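Local coordinates for protein oligopeptide ABC transporter OppAIV (Borrelia burgdorferi B31, PDB 4GL8) that probably binds oligopeptides as the extracytoplasmic solute-binding component of an ABC transporter that imports them, at residues R331-Y342 and Q475-I486. Residues are numbered along the deposited sequence; the frame is centred on the assembly and turned at random.
Sequences RRATPDYIDYSY and QEILKKAEAIII
The Tyr342 ring lies between two cationic side chains: the aliphatic part of Lys479 covers one face, with CD 4.2 Å from the ring centroid in a CH-pi contact, and the Arg332 guanidinium lies over the opposite face. At the rim, near the ring plane, is Glu482 OE2, which also meets the edge of the Tyr340 ring. The guanidinium of Arg332 meets three partners at its edge: NE Glu482 OE1, NH2 Thr334 OG1 and NH1 Asp336 OD1. Its plane stands 83° from the Glu482 carboxylate; NE donates to OE1 (3.1 Å) on the syn side, 28° out of the carboxylate plane, and no second N-H of this guanidinium bonds to Glu482.

Glu482 leaves helix 471-489 fully extended, CG anti to the backbone N (chi1 -169°), and this carries its carboxylate into the loop. OE1 also accepts the backbone N of Ala333 at 2.9 Å, nearly along its C-O axis, and more weakly that of Thr334. On OE2 the hydroxyls of Tyr340 and Tyr342, each 2.7 Å away, arrive from opposite faces of the carboxylate. Leu478 CB rests 3.6 Å from Tyr340 CE1, while Ala333 CB packs on Ile485 and Ile486 beside Phe494 of strand 492-504. At the far end Arg331 NH2 donates to Ile486 O (3.0 Å), a water joins that carbonyl to Arg331 O and NE, and NH1 turns to Ser347 O.

The buried carboxylate thus ties the loop after strand 328-329 to the helix. With arginine, two phenols, and one firm and one weak amide bond around it, Glu482 is probably held as the anion, its charge probably offset in part by Arg332, which also pairs with Asp336.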
loop_
_atom_site.group_PDB
_atom_site.type_symbol
_atom_site.label_atom_id
_atom_site.label_comp_id
_atom_site.label_asym_id
_atom_site.label_seq_id
_atom_site.Cartn_x
_atom_site.Cartn_y
_atom_site.Cartn_z
ATOM N N ARG A 331 14.622 -6.724 -11.534
ATOM C CA ARG A 331 14.197 -8.078 -11.269
ATOM C C ARG A 331 13.919 -8.253 -9.773
ATOM O O ARG A 331 13.441 -9.314 -9.346
ATOM C CB ARG A 331 15.274 -9.037 -11.716
ATOM C CG ARG A 331 15.401 -9.140 -13.225
ATOM C CD ARG A 331 14.491 -10.229 -13.753
ATOM N NE ARG A 331 14.739 -11.489 -13.063
ATOM C CZ ARG A 331 15.803 -12.272 -13.275
ATOM N NH1 ARG A 331 16.707 -11.969 -14.185
ATOM N NH2 ARG A 331 15.943 -13.384 -12.569
ATOM N N ARG A 332 14.216 -7.204 -8.995
ATOM C CA ARG A 332 14.033 -7.210 -7.546
ATOM C C ARG A 332 12.583 -7.140 -7.125
ATOM O O ARG A 332 11.731 -6.581 -7.828
ATOM C CB ARG A 332 14.783 -6.043 -6.864
ATOM C CG ARG A 332 16.323 -6.106 -6.926
ATOM C CD ARG A 332 16.959 -6.841 -5.753
ATOM N NE ARG A 332 16.507 -6.248 -4.506
ATOM C CZ ARG A 332 17.030 -5.176 -3.910
ATOM N NH1 ARG A 332 18.117 -4.576 -4.374
ATOM N NH2 ARG A 332 16.477 -4.720 -2.797
ATOM N N ALA A 333 12.331 -7.699 -5.942
ATOM C CA ALA A 333 11.010 -7.686 -5.304
ATOM C C ALA A 333 10.844 -6.567 -4.265
ATOM O O ALA A 333 9.740 -6.284 -3.820
ATOM C CB ALA A 333 10.779 -9.036 -4.642
ATOM N N THR A 334 11.946 -5.979 -3.813
ATOM C CA THR A 334 11.885 -4.916 -2.810
ATOM C C THR A 334 12.651 -3.691 -3.299
ATOM O O THR A 334 13.591 -3.817 -4.060
ATOM C CB THR A 334 12.531 -5.336 -1.480
ATOM O OG1 THR A 334 13.942 -5.354 -1.640
ATOM C CG2 THR A 334 12.076 -6.742 -1.033
ATOM N N PRO A 335 12.253 -2.500 -2.840
ATOM C CA PRO A 335 13.135 -1.368 -3.004
ATOM C C PRO A 335 14.366 -1.565 -2.113
ATOM O O PRO A 335 14.384 -2.490 -1.289
ATOM C CB PRO A 335 12.316 -0.189 -2.503
ATOM C CG PRO A 335 10.918 -0.677 -2.363
ATOM C CD PRO A 335 11.003 -2.144 -2.151
ATOM N N ASP A 336 15.372 -0.712 -2.303
ATOM C CA ASP A 336 16.531 -0.646 -1.414
ATOM C C ASP A 336 16.196 0.224 -0.211
ATOM O O ASP A 336 15.397 1.152 -0.323
ATOM C CB ASP A 336 17.738 -0.054 -2.137
ATOM C CG ASP A 336 18.309 -0.985 -3.207
ATOM O OD1 ASP A 336 18.241 -2.240 -3.105
ATOM O OD2 ASP A 336 18.837 -0.433 -4.176
ATOM N N TYR A 337 16.774 -0.107 0.938
ATOM C CA TYR A 337 16.657 0.706 2.167
ATOM C C TYR A 337 18.054 0.849 2.755
ATOM O O TYR A 337 18.970 0.163 2.327
ATOM C CB TYR A 337 15.714 0.068 3.210
ATOM C CG TYR A 337 14.333 -0.222 2.701
ATOM C CD1 TYR A 337 13.267 0.624 3.001
ATOM C CD2 TYR A 337 14.079 -1.356 1.897
ATOM C CE1 TYR A 337 11.994 0.344 2.527
ATOM C CE2 TYR A 337 12.810 -1.645 1.424
ATOM C CZ TYR A 337 11.779 -0.789 1.722
ATOM O OH TYR A 337 10.537 -1.042 1.233
ATOM N N ILE A 338 18.205 1.749 3.722
ATOM C CA ILE A 338 19.503 2.036 4.349
ATOM C C ILE A 338 20.242 0.757 4.782
ATOM O O ILE A 338 21.445 0.621 4.557
ATOM C CB ILE A 338 19.324 3.010 5.565
ATOM C CG1 ILE A 338 20.666 3.356 6.249
ATOM C CG2 ILE A 338 18.348 2.451 6.602
ATOM C CD1 ILE A 338 21.167 4.754 5.938
ATOM N N ASP A 339 19.513 -0.169 5.398
ATOM C CA ASP A 339 20.066 -1.427 5.866
ATOM C C ASP A 339 19.813 -2.609 4.919
ATOM O O ASP A 339 20.128 -3.719 5.260
ATOM C CB ASP A 339 19.483 -1.752 7.244
ATOM C CG ASP A 339 20.116 -0.913 8.382
ATOM O OD1 ASP A 339 21.298 -0.464 8.260
ATOM O OD2 ASP A 339 19.408 -0.733 9.414
ATOM N N TYR A 340 19.278 -2.372 3.731
ATOM C CA TYR A 340 18.982 -3.443 2.783
ATOM C C TYR A 340 19.149 -2.958 1.349
ATOM O O TYR A 340 18.212 -2.538 0.691
ATOM C CB TYR A 340 17.567 -3.992 3.013
ATOM C CG TYR A 340 17.296 -5.269 2.254
ATOM C CD1 TYR A 340 17.817 -6.469 2.698
ATOM C CD2 TYR A 340 16.536 -5.271 1.075
ATOM C CE1 TYR A 340 17.610 -7.645 2.011
ATOM C CE2 TYR A 340 16.326 -6.452 0.369
ATOM C CZ TYR A 340 16.862 -7.635 0.861
ATOM O OH TYR A 340 16.679 -8.815 0.215
ATOM N N SER A 341 20.370 -2.998 0.863
ATOM C CA SER A 341 20.671 -2.494 -0.461
ATOM C C SER A 341 21.842 -3.231 -1.036
ATOM O O SER A 341 22.767 -3.597 -0.333
ATOM C CB SER A 341 20.990 -1.006 -0.403
ATOM O OG SER A 341 21.823 -0.747 0.704
ATOM N N TYR A 342 21.778 -3.442 -2.340
ATOM C CA TYR A 342 22.744 -4.255 -3.055
ATOM C C TYR A 342 22.367 -4.239 -4.540
ATOM O O TYR A 342 21.257 -3.852 -4.923
ATOM C CB TYR A 342 22.788 -5.695 -2.501
ATOM C CG TYR A 342 21.530 -6.535 -2.746
ATOM C CD1 TYR A 342 20.399 -6.409 -1.953
ATOM C CD2 TYR A 342 21.501 -7.475 -3.769
ATOM C CE1 TYR A 342 19.269 -7.210 -2.180
ATOM C CE2 TYR A 342 20.401 -8.268 -4.001
ATOM C CZ TYR A 342 19.281 -8.139 -3.216
ATOM O OH TYR A 342 18.202 -8.958 -3.506
ATOM N N GLN A 475 19.930 -8.949 7.354
ATOM C CA GLN A 475 20.078 -8.547 5.959
ATOM C C GLN A 475 20.401 -9.766 5.082
ATOM O O GLN A 475 19.804 -9.921 4.016
ATOM C CB GLN A 475 21.185 -7.494 5.795
ATOM C CG GLN A 475 21.194 -6.879 4.408
ATOM C CD GLN A 475 22.426 -6.028 4.104
ATOM O OE1 GLN A 475 23.337 -5.875 4.933
ATOM N NE2 GLN A 475 22.450 -5.457 2.895
ATOM N N GLU A 476 21.331 -10.619 5.530
ATOM C CA GLU A 476 21.764 -11.751 4.698
ATOM C C GLU A 476 20.657 -12.793 4.589
ATOM O O GLU A 476 20.435 -13.351 3.525
ATOM C CB GLU A 476 23.028 -12.436 5.235
ATOM C CG GLU A 476 24.311 -11.629 5.081
ATOM C CD GLU A 476 24.630 -11.241 3.637
ATOM O OE1 GLU A 476 24.739 -12.177 2.798
ATOM O OE2 GLU A 476 24.778 -10.004 3.356
ATOM N N ILE A 477 19.979 -13.069 5.698
ATOM C CA ILE A 477 18.819 -13.958 5.653
ATOM C C ILE A 477 17.763 -13.428 4.666
ATOM O O ILE A 477 17.254 -14.187 3.827
ATOM C CB ILE A 477 18.226 -14.129 7.046
ATOM C CG1 ILE A 477 19.230 -14.811 7.990
ATOM C CG2 ILE A 477 16.934 -14.932 7.005
ATOM C CD1 ILE A 477 19.004 -14.441 9.436
ATOM N N LEU A 478 17.473 -12.128 4.728
ATOM C CA LEU A 478 16.481 -11.525 3.817
ATOM C C LEU A 478 16.903 -11.650 2.378
ATOM O O LEU A 478 16.072 -11.970 1.535
ATOM C CB LEU A 478 16.132 -10.073 4.171
ATOM C CG LEU A 478 15.447 -9.950 5.555
ATOM C CD1 LEU A 478 15.262 -8.506 5.953
ATOM C CD2 LEU A 478 14.105 -10.644 5.596
ATOM N N LYS A 479 18.189 -11.431 2.102
ATOM C CA LYS A 479 18.701 -11.560 0.738
ATOM C C LYS A 479 18.534 -12.992 0.200
ATOM O O LYS A 479 18.192 -13.145 -0.948
ATOM C CB LYS A 479 20.174 -11.152 0.631
ATOM C CG LYS A 479 20.468 -9.654 0.650
ATOM C CD LYS A 479 21.964 -9.395 0.371
ATOM C CE LYS A 479 22.465 -8.176 1.129
ATOM N NZ LYS A 479 23.824 -7.650 0.759
ATOM N N LYS A 480 18.790 -14.024 1.011
ATOM C CA LYS A 480 18.545 -15.421 0.582
ATOM C C LYS A 480 17.047 -15.706 0.330
ATOM O O LYS A 480 16.699 -16.419 -0.576
ATOM C CB LYS A 480 19.134 -16.451 1.580
ATOM N N ALA A 481 16.153 -15.131 1.116
ATOM C CA ALA A 481 14.702 -15.301 0.852
ATOM C C ALA A 481 14.285 -14.631 -0.480
ATOM O O ALA A 481 13.632 -15.229 -1.341
ATOM C CB ALA A 481 13.884 -14.759 2.012
ATOM N N GLU A 482 14.704 -13.400 -0.666
ATOM C CA GLU A 482 14.404 -12.685 -1.890
ATOM C C GLU A 482 14.953 -13.406 -3.120
ATOM O O GLU A 482 14.299 -13.415 -4.163
ATOM C CB GLU A 482 14.963 -11.253 -1.864
ATOM C CG GLU A 482 14.413 -10.430 -3.017
ATOM C CD GLU A 482 14.853 -8.981 -3.038
ATOM O OE1 GLU A 482 14.257 -8.244 -3.850
ATOM O OE2 GLU A 482 15.807 -8.599 -2.296
ATOM N N ALA A 483 16.155 -13.979 -3.019
ATOM C CA ALA A 483 16.745 -14.689 -4.148
ATOM C C ALA A 483 15.866 -15.836 -4.599
ATOM O O ALA A 483 15.839 -16.134 -5.775
ATOM C CB ALA A 483 18.128 -15.221 -3.816
ATOM N N ILE A 484 15.165 -16.484 -3.671
ATOM C CA ILE A 484 14.277 -17.591 -4.020
ATOM C C ILE A 484 13.134 -17.111 -4.910
ATOM O O ILE A 484 12.837 -17.738 -5.918
ATOM C CB ILE A 484 13.698 -18.298 -2.766
ATOM C CG1 ILE A 484 14.788 -19.046 -1.997
ATOM C CG2 ILE A 484 12.592 -19.265 -3.134
ATOM C CD1 ILE A 484 14.318 -19.487 -0.639
ATOM N N ILE A 485 12.471 -16.026 -4.540
ATOM C CA ILE A 485 11.394 -15.492 -5.398
ATOM C C ILE A 485 11.878 -14.799 -6.685
ATOM O O ILE A 485 11.260 -14.974 -7.721
ATOM C CB ILE A 485 10.394 -14.613 -4.631
ATOM C CG1 ILE A 485 11.051 -13.356 -4.080
ATOM C CG2 ILE A 485 9.739 -15.462 -3.537
ATOM C CD1 ILE A 485 10.150 -12.556 -3.160
ATOM N N ILE A 486 12.980 -14.051 -6.637
ATOM C CA ILE A 486 13.465 -13.358 -7.856
ATOM C C ILE A 486 14.369 -14.135 -8.823
ATOM O O ILE A 486 14.392 -13.769 -9.990
ATOM C CB ILE A 486 14.074 -11.940 -7.566
ATOM C CG1 ILE A 486 15.473 -11.998 -6.965
ATOM C CG2 ILE A 486 13.167 -11.139 -6.637
ATOM C CD1 ILE A 486 16.047 -10.614 -6.703
HETATM O O HOH W 1 12.702 -11.554 -10.867
#